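Local structure of seryl-tRNA synthetase (Pyrococcus horikoshii, 2DQ0) at residues 332-337 with 415-420; 337-342 with 357-362. The protein catalyses the ATP-dependent attachment of serine to tRNA(Ser), and probably also to tRNA(Sec), by way of a seryl-adenylate intermediate. One frame throughout, in Å; residues are numbered along the deposited sequence.

Interaction 1: 332-337 with 415-420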
ATOM      1  N   GLN A 332      19.184  -6.525 -20.126  1.00 43.33           N
ATOM      2  CA  GLN A 332      19.783  -7.203 -21.269  1.00 47.93           C
ATOM      3  C   GLN A 332      19.070  -8.555 -21.449  1.00 45.07           C
ATOM      4  O   GLN A 332      18.704  -8.919 -22.574  1.00 49.77           O
ATOM      5  CB  GLN A 332      21.281  -7.396 -21.074  1.00 46.00           C
ATOM      6  CG  GLN A 332      22.036  -6.090 -21.088  1.00 54.27           C
ATOM      7  CD  GLN A 332      23.502  -6.260 -20.777  1.00 50.09           C
ATOM      8  OE1 GLN A 332      24.231  -5.281 -20.617  1.00 60.80           O
ATOM      9  NE2 GLN A 332      23.945  -7.498 -20.693  1.00 48.51           N
ATOM     10  N   GLU A 333      18.830  -9.288 -20.358  1.00 38.42           N
ATOM     11  CA  GLU A 333      18.122 -10.567 -20.490  1.00 45.96           C
ATOM     12  C   GLU A 333      16.693 -10.331 -21.015  1.00 50.44           C
ATOM     13  O   GLU A 333      16.138 -11.143 -21.767  1.00 54.28           O
ATOM     14  CB  GLU A 333      18.092 -11.315 -19.150  1.00 48.08           C
ATOM     15  CG  GLU A 333      19.498 -11.645 -18.610  1.00 65.66           C
ATOM     16  CD  GLU A 333      19.543 -12.877 -17.702  1.00 65.19           C
ATOM     17  OE1 GLU A 333      19.656 -12.721 -16.462  1.00 62.42           O
ATOM     18  OE2 GLU A 333      19.467 -14.002 -18.241  1.00 65.71           O
ATOM     19  N   LEU A 334      16.108  -9.207 -20.611  1.00 53.57           N
ATOM     20  CA  LEU A 334      14.772  -8.817 -21.027  1.00 50.90           C
ATOM     21  C   LEU A 334      14.823  -8.308 -22.476  1.00 54.14           C
ATOM     22  O   LEU A 334      13.794  -7.940 -23.057  1.00 49.04           O
ATOM     23  CB  LEU A 334      14.259  -7.719 -20.092  1.00 45.75           C
ATOM     24  CG  LEU A 334      13.169  -8.070 -19.083  1.00 43.26           C
ATOM     25  CD1 LEU A 334      13.077  -9.540 -18.914  1.00 37.02           C
ATOM     26  CD2 LEU A 334      13.437  -7.386 -17.769  1.00 35.55           C
ATOM     27  N   GLU A 335      16.033  -8.292 -23.040  1.00 53.45           N
ATOM     28  CA  GLU A 335      16.272  -7.853 -24.414  1.00 51.59           C
ATOM     29  C   GLU A 335      15.744  -6.433 -24.644  1.00 51.24           C
ATOM     30  O   GLU A 335      15.016  -6.167 -25.613  1.00 47.71           O
ATOM     31  CB  GLU A 335      15.603  -8.817 -25.405  1.00 53.29           C
ATOM     32  CG  GLU A 335      15.989 -10.290 -25.261  1.00 62.63           C
ATOM     33  CD  GLU A 335      15.164 -11.210 -26.164  1.00 77.73           C
ATOM     34  OE1 GLU A 335      14.921 -12.387 -25.790  1.00 79.63           O
ATOM     35  OE2 GLU A 335      14.757 -10.756 -27.259  1.00 86.56           O
ATOM     36  N   ILE A 336      16.113  -5.521 -23.749  1.00 44.28           N
ATOM     37  CA  ILE A 336      15.669  -4.138 -23.873  1.00 44.91           C
ATOM     38  C   ILE A 336      16.846  -3.205 -24.126  1.00 45.67           C
ATOM     39  O   ILE A 336      17.675  -2.972 -23.240  1.00 45.51           O
ATOM     40  CB  ILE A 336      14.910  -3.653 -22.607  1.00 44.61           C
ATOM     41  CG1 ILE A 336      13.696  -4.556 -22.339  1.00 47.14           C
ATOM     42  CG2 ILE A 336      14.422  -2.213 -22.819  1.00 42.92           C
ATOM     43  CD1 ILE A 336      12.602  -4.499 -23.428  1.00 44.26           C
ATOM     44  N   PRO A 337      16.930  -2.650 -25.341  1.00 42.05           N
ATOM     45  CA  PRO A 337      18.046  -1.747 -25.628  1.00 45.53           C
ATOM     46  C   PRO A 337      17.955  -0.508 -24.723  1.00 42.20           C
ATOM     47  O   PRO A 337      16.873  -0.044 -24.388  1.00 43.36           O
ATOM     48  CB  PRO A 337      17.895  -1.468 -27.129  1.00 39.35           C
ATOM     49  CG  PRO A 337      16.398  -1.548 -27.339  1.00 52.36           C
ATOM     50  CD  PRO A 337      15.967  -2.714 -26.459  1.00 49.49           C
ATOM     51  N   VAL A 415       6.204  -1.228 -19.780  1.00 46.69           N
ATOM     52  CA  VAL A 415       6.096  -0.357 -20.947  1.00 50.24           C
ATOM     53  C   VAL A 415       7.252  -0.699 -21.884  1.00 47.15           C
ATOM     54  O   VAL A 415       7.038  -0.918 -23.085  1.00 43.96           O
ATOM     55  CB  VAL A 415       6.123   1.196 -20.615  1.00 46.01           C
ATOM     56  CG1 VAL A 415       5.044   1.548 -19.634  1.00 45.10           C
ATOM     57  CG2 VAL A 415       7.441   1.602 -20.071  1.00 54.72           C
ATOM     58  N   ALA A 416       8.465  -0.794 -21.340  1.00 37.63           N
ATOM     59  CA  ALA A 416       9.602  -1.108 -22.190  1.00 39.64           C
ATOM     60  C   ALA A 416       9.388  -2.410 -22.962  1.00 44.02           C
ATOM     61  O   ALA A 416       9.710  -2.483 -24.155  1.00 46.29           O
ATOM     62  CB  ALA A 416      10.891  -1.168 -21.379  1.00 29.88           C
ATOM     63  N   ILE A 417       8.821  -3.424 -22.306  1.00 43.67           N
ATOM     64  CA  ILE A 417       8.603  -4.701 -22.975  1.00 42.42           C
ATOM     65  C   ILE A 417       7.535  -4.601 -24.045  1.00 45.45           C
ATOM     66  O   ILE A 417       7.698  -5.158 -25.128  1.00 52.29           O
ATOM     67  CB  ILE A 417       8.254  -5.825 -21.960  1.00 46.50           C
ATOM     68  CG1 ILE A 417       9.500  -6.141 -21.125  1.00 45.04           C
ATOM     69  CG2 ILE A 417       7.730  -7.080 -22.680  1.00 25.70           C
ATOM     70  CD1 ILE A 417       9.289  -7.186 -20.069  1.00 43.19           C
ATOM     71  N   LEU A 418       6.457  -3.879 -23.763  1.00 44.56           N
ATOM     72  CA  LEU A 418       5.380  -3.740 -24.749  1.00 45.58           C
ATOM     73  C   LEU A 418       5.857  -2.955 -25.972  1.00 47.42           C
ATOM     74  O   LEU A 418       5.601  -3.336 -27.114  1.00 44.25           O
ATOM     75  CB  LEU A 418       4.155  -3.033 -24.146  1.00 36.75           C
ATOM     76  CG  LEU A 418       3.348  -3.742 -23.051  1.00 43.79           C
ATOM     77  CD1 LEU A 418       2.186  -2.877 -22.570  1.00 26.86           C
ATOM     78  CD2 LEU A 418       2.824  -5.043 -23.622  1.00 35.65           C
ATOM     79  N   GLU A 419       6.557  -1.856 -25.733  1.00 41.73           N
ATOM     80  CA  GLU A 419       7.004  -1.053 -26.841  1.00 45.95           C
ATOM     81  C   GLU A 419       8.162  -1.650 -27.618  1.00 45.48           C
ATOM     82  O   GLU A 419       8.226  -1.489 -28.820  1.00 46.80           O
ATOM     83  CB  GLU A 419       7.308   0.385 -26.373  1.00 43.80           C
ATOM     84  CG  GLU A 419       6.018   1.213 -26.196  1.00 37.41           C
ATOM     85  CD  GLU A 419       6.222   2.715 -25.927  1.00 48.20           C
ATOM     86  OE1 GLU A 419       7.265   3.290 -26.334  1.00 42.87           O
ATOM     87  OE2 GLU A 419       5.301   3.335 -25.328  1.00 53.58           O
ATOM     88  N   ASN A 420       9.040  -2.387 -26.953  1.00 48.28           N
ATOM     89  CA  ASN A 420      10.194  -2.967 -27.634  1.00 39.73           C
ATOM     90  C   ASN A 420       9.985  -4.331 -28.274  1.00 48.62           C
ATOM     91  O   ASN A 420      10.756  -4.719 -29.158  1.00 53.99           O
ATOM     92  CB  ASN A 420      11.372  -3.052 -26.671  1.00 34.59           C
ATOM     93  CG  ASN A 420      12.097  -1.734 -26.531  1.00 41.44           C
ATOM     94  OD1 ASN A 420      12.704  -1.249 -27.483  1.00 51.68           O
ATOM     95  ND2 ASN A 420      12.030  -1.139 -25.345  1.00 39.22           N
TER
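Ile-336 sits against one side of helix 410-420 and touches it with two branches. Ile-336 CG2 approaches Asn-420 ND2 at 3.6 Å and the methyl CB of Ala-416 at 4.0 Å. Ile-336 CD1 reaches in beside the helix backbone, 3.6 Å from Ala-416 O and 3.8 Å from Asn-420 CB. Next to it, Leu-334 CG packs on Ile-417 CD1 (4.1 Å). On the other flank the ring of Pro-337 meets the amide of Asn-420, with Pro-337 CG and CD each 3.7 Å from Asn-420 OD1. Across the two segments everything is van der Waals packing. The amide is held by two bonds from Asn-420 ND2, one to Trp-361 O of strand 354-362 and one within its own helix. For the latter, with CG beside its own backbone N (chi1 -81°), Asn-420 ND2 folds back one turn and donates to Ala-416 O at 2.9 Å. That oxygen also accepts from Asn-420 N, the two donors lying on opposite faces of its carbonyl plane. Farther out, Leu-334 O accepts from His-421 NE2, and Leu-199 and Phe-202 of helix 190-209 pack on the Leu-334 side chain. The turn that carries Ile-336 is a Schellman motif ending helix 316-333, with Glu-335 at positive phi. The contact thus packs a helix-to-strand turn onto the helix of motif 3, a signature element of the class II synthetase catalytic core.

Interaction 2: 337-342 with 357-362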
ATOM      1  N   PRO A 337      16.930  -2.650 -25.341  1.00 42.05           N
ATOM      2  CA  PRO A 337      18.046  -1.747 -25.628  1.00 45.53           C
ATOM      3  C   PRO A 337      17.955  -0.508 -24.723  1.00 42.20           C
ATOM      4  O   PRO A 337      16.873  -0.044 -24.388  1.00 43.36           O
ATOM      5  CB  PRO A 337      17.895  -1.468 -27.129  1.00 39.35           C
ATOM      6  CG  PRO A 337      16.398  -1.548 -27.339  1.00 52.36           C
ATOM      7  CD  PRO A 337      15.967  -2.714 -26.459  1.00 49.49           C
ATOM      8  N   TYR A 338      19.104   0.013 -24.318  1.00 46.23           N
ATOM      9  CA  TYR A 338      19.136   1.140 -23.400  1.00 46.06           C
ATOM     10  C   TYR A 338      20.470   1.860 -23.478  1.00 51.50           C
ATOM     11  O   TYR A 338      21.381   1.471 -24.214  1.00 57.24           O
ATOM     12  CB  TYR A 338      18.940   0.621 -21.966  1.00 38.98           C
ATOM     13  CG  TYR A 338      20.092  -0.246 -21.449  1.00 35.51           C
ATOM     14  CD1 TYR A 338      21.250   0.334 -20.936  1.00 38.56           C
ATOM     15  CD2 TYR A 338      20.036  -1.645 -21.516  1.00 40.75           C
ATOM     16  CE1 TYR A 338      22.333  -0.446 -20.504  1.00 43.15           C
ATOM     17  CE2 TYR A 338      21.120  -2.444 -21.085  1.00 37.87           C
ATOM     18  CZ  TYR A 338      22.266  -1.833 -20.584  1.00 50.71           C
ATOM     19  OH  TYR A 338      23.356  -2.596 -20.203  1.00 46.19           O
ATOM     20  N   ARG A 339      20.571   2.913 -22.689  1.00 44.69           N
ATOM     21  CA  ARG A 339      21.783   3.691 -22.595  1.00 49.00           C
ATOM     22  C   ARG A 339      21.829   4.072 -21.105  1.00 50.34           C
ATOM     23  O   ARG A 339      20.789   4.345 -20.509  1.00 54.38           O
ATOM     24  CB  ARG A 339      21.685   4.939 -23.494  1.00 49.61           C
ATOM     25  CG  ARG A 339      20.712   5.995 -22.998  1.00 43.90           C
ATOM     26  CD  ARG A 339      20.637   7.219 -23.884  1.00 43.02           C
ATOM     27  NE  ARG A 339      19.993   8.292 -23.136  1.00 50.02           N
ATOM     28  CZ  ARG A 339      20.108   9.587 -23.407  1.00 53.84           C
ATOM     29  NH1 ARG A 339      19.488  10.481 -22.648  1.00 37.21           N
ATOM     30  NH2 ARG A 339      20.843   9.988 -24.435  1.00 63.27           N
ATOM     31  N   VAL A 340      22.992   4.033 -20.468  1.00 45.52           N
ATOM     32  CA  VAL A 340      22.999   4.426 -19.069  1.00 50.15           C
ATOM     33  C   VAL A 340      23.620   5.797 -19.014  1.00 50.32           C
ATOM     34  O   VAL A 340      24.551   6.112 -19.751  1.00 51.88           O
ATOM     35  CB  VAL A 340      23.728   3.407 -18.127  1.00 46.32           C
ATOM     36  CG1 VAL A 340      24.157   2.186 -18.899  1.00 32.61           C
ATOM     37  CG2 VAL A 340      24.857   4.080 -17.383  1.00 41.19           C
ATOM     38  N   VAL A 341      23.087   6.615 -18.126  1.00 47.64           N
ATOM     39  CA  VAL A 341      23.512   7.987 -18.025  1.00 46.51           C
ATOM     40  C   VAL A 341      24.090   8.388 -16.676  1.00 47.75           C
ATOM     41  O   VAL A 341      23.708   7.853 -15.645  1.00 53.17           O
ATOM     42  CB  VAL A 341      22.292   8.886 -18.374  1.00 45.86           C
ATOM     43  CG1 VAL A 341      22.518  10.299 -17.925  1.00 57.10           C
ATOM     44  CG2 VAL A 341      22.032   8.839 -19.871  1.00 44.30           C
ATOM     45  N   ASN A 342      25.042   9.314 -16.693  1.00 44.02           N
ATOM     46  CA  ASN A 342      25.593   9.825 -15.459  1.00 41.46           C
ATOM     47  C   ASN A 342      24.828  11.124 -15.271  1.00 49.68           C
ATOM     48  O   ASN A 342      24.911  12.048 -16.080  1.00 50.91           O
ATOM     49  CB  ASN A 342      27.084  10.108 -15.581  1.00 55.74           C
ATOM     50  CG  ASN A 342      27.703  10.570 -14.259  1.00 60.14           C
ATOM     51  OD1 ASN A 342      27.007  10.737 -13.240  1.00 57.68           O
ATOM     52  ND2 ASN A 342      29.019  10.786 -14.274  1.00 56.63           N
ATOM     53  N   ASP A 357      21.496   6.283 -14.271  1.00 44.86           N
ATOM     54  CA  ASP A 357      20.140   5.914 -14.658  1.00 44.76           C
ATOM     55  C   ASP A 357      20.179   5.009 -15.882  1.00 46.72           C
ATOM     56  O   ASP A 357      21.055   5.125 -16.742  1.00 50.29           O
ATOM     57  CB  ASP A 357      19.311   7.150 -15.035  1.00 43.05           C
ATOM     58  CG  ASP A 357      18.743   7.890 -13.835  1.00 51.58           C
ATOM     59  OD1 ASP A 357      19.202   7.664 -12.694  1.00 58.30           O
ATOM     60  OD2 ASP A 357      17.835   8.725 -14.044  1.00 51.99           O
ATOM     61  N   ILE A 358      19.238   4.090 -15.960  1.00 40.31           N
ATOM     62  CA  ILE A 358      19.147   3.273 -17.143  1.00 44.86           C
ATOM     63  C   ILE A 358      17.918   3.801 -17.877  1.00 44.96           C
ATOM     64  O   ILE A 358      16.800   3.702 -17.362  1.00 47.59           O
ATOM     65  CB  ILE A 358      18.914   1.807 -16.826  1.00 46.44           C
ATOM     66  CG1 ILE A 358      20.107   1.250 -16.046  1.00 50.12           C
ATOM     67  CG2 ILE A 358      18.681   1.046 -18.134  1.00 48.49           C
ATOM     68  CD1 ILE A 358      20.005  -0.224 -15.704  1.00 36.53           C
ATOM     69  N   GLU A 359      18.125   4.387 -19.056  1.00 44.19           N
ATOM     70  CA  GLU A 359      17.017   4.910 -19.853  1.00 40.52           C
ATOM     71  C   GLU A 359      16.844   3.978 -21.015  1.00 41.29           C
ATOM     72  O   GLU A 359      17.737   3.857 -21.848  1.00 46.75           O
ATOM     73  CB  GLU A 359      17.308   6.319 -20.361  1.00 39.96           C
ATOM     74  CG  GLU A 359      17.370   7.380 -19.256  1.00 40.33           C
ATOM     75  CD  GLU A 359      17.960   8.703 -19.741  1.00 49.84           C
ATOM     76  OE1 GLU A 359      17.956   9.697 -18.984  1.00 48.41           O
ATOM     77  OE2 GLU A 359      18.441   8.752 -20.890  1.00 54.44           O
ATOM     78  N   ALA A 360      15.707   3.290 -21.050  1.00 42.57           N
ATOM     79  CA  ALA A 360      15.408   2.339 -22.126  1.00 40.23           C
ATOM     80  C   ALA A 360      14.890   3.044 -23.327  1.00 40.92           C
ATOM     81  O   ALA A 360      14.214   4.058 -23.220  1.00 45.50           O
ATOM     82  CB  ALA A 360      14.373   1.323 -21.696  1.00 24.25           C
ATOM     83  N   TRP A 361      15.222   2.488 -24.479  1.00 45.26           N
ATOM     84  CA  TRP A 361      14.757   3.015 -25.736  1.00 40.51           C
ATOM     85  C   TRP A 361      13.279   2.607 -25.804  1.00 42.92           C
ATOM     86  O   TRP A 361      12.934   1.453 -25.564  1.00 45.44           O
ATOM     87  CB  TRP A 361      15.538   2.385 -26.902  1.00 35.95           C
ATOM     88  CG  TRP A 361      14.969   2.834 -28.201  1.00 36.03           C
ATOM     89  CD1 TRP A 361      14.308   2.069 -29.123  1.00 37.20           C
ATOM     90  CD2 TRP A 361      14.880   4.186 -28.660  1.00 33.43           C
ATOM     91  NE1 TRP A 361      13.806   2.864 -30.129  1.00 39.40           N
ATOM     92  CE2 TRP A 361      14.142   4.170 -29.871  1.00 44.84           C
ATOM     93  CE3 TRP A 361      15.350   5.410 -28.165  1.00 30.15           C
ATOM     94  CZ2 TRP A 361      13.862   5.342 -30.599  1.00 41.43           C
ATOM     95  CZ3 TRP A 361      15.076   6.572 -28.883  1.00 35.60           C
ATOM     96  CH2 TRP A 361      14.336   6.528 -30.091  1.00 43.24           C
ATOM     97  N   MET A 362      12.403   3.550 -26.114  1.00 42.39           N
ATOM     98  CA  MET A 362      10.986   3.242 -26.192  1.00 37.98           C
ATOM     99  C   MET A 362      10.531   3.451 -27.628  1.00 43.20           C
ATOM    100  O   MET A 362      10.145   4.550 -28.037  1.00 44.97           O
ATOM    101  CB  MET A 362      10.203   4.144 -25.222  1.00 46.19           C
ATOM    102  CG  MET A 362      10.630   4.006 -23.750  1.00 42.31           C
ATOM    103  SD  MET A 362      10.223   2.369 -22.995  1.00 43.39           S
ATOM    104  CE  MET A 362      10.467   2.743 -21.253  1.00 37.04           C
TER
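Arg-339 and Glu-359 face each other as a hydrogen-bonded pair in an antiparallel beta hairpin, strand 338-342 with strand 354-362, part of the central sheet of the class II catalytic core. The short strand axes run at 148° to each other. Backbone N-H and C=O groups bond both ways between Arg-339 and Glu-359, and again between Val-341 and Asp-357; at the start of the hairpin Trp-361 N donates to Pro-337 O at 3.0 Å.

The arginine side chain leaves from CB on the face it shares with Glu-359, Val-341 and Asp-357. With chi1 of Arg-339 at 71°, its CG lies between the backbone N and the carbonyl carbon, and Arg-339 CG passes 3.8 Å from Glu-359 O. The chain then runs extended, and Arg-339 CD stands 4.0 Å from Glu-359 OE2. Arg-339 NE donates to Glu-359 OE2 at 2.8 Å, meeting it nearly along the C-O axis. Arg-339 NH1 donates to the same Glu-359 OE2 at 2.7 Å, on the syn lone pair of that oxygen. Guanidinium and carboxylate planes differ by just 24°, so the salt bridge is nearly flat, with both nitrogens converging on one oxygen. These two in-plane bonds fix the rotation of the guanidinium, and NH2 adds a further bond to Gln-145 O. Val-341 CG2 comes to 3.7 Å from Glu-359 OE2, the two side chains crossing at a slant.

The face of Tyr-338, Val-340, Ile-358 and Ala-360 is largely apolar. The tyrosine hydroxyl there bonds to Glu-328 and Gln-332 of helix 316-333. Asp-357 OD1 bonds to Ser-373 OG, placing this end of the hairpin beside a predicted ATP-binding residue. Back on the apolar face, Ile-358 CG2 approaches the base of the Tyr-338 ring obliquely, 3.8 Å from Tyr-338 CG.

Followed from the N terminus, the chain leaves helix 316-333, turns through Pro-337 and enters strand 338-342. Interaction 2 closes the short loop first, as strand 354-362 returns antiparallel to form the hairpin. The chain then adds strands 367-376, 387-390 and 398-406 to the sheet before helix 410-420 comes back to the turn and closes interaction 1. Interaction 2 is therefore nested inside the larger loop, and Pro-337 belongs to both. Met-362, at the end of the hairpin's second strand, joins them as well by packing on Val-415 and Glu-419 of helix 410-420. Together they tie both helices to this hairpin of the catalytic sheet.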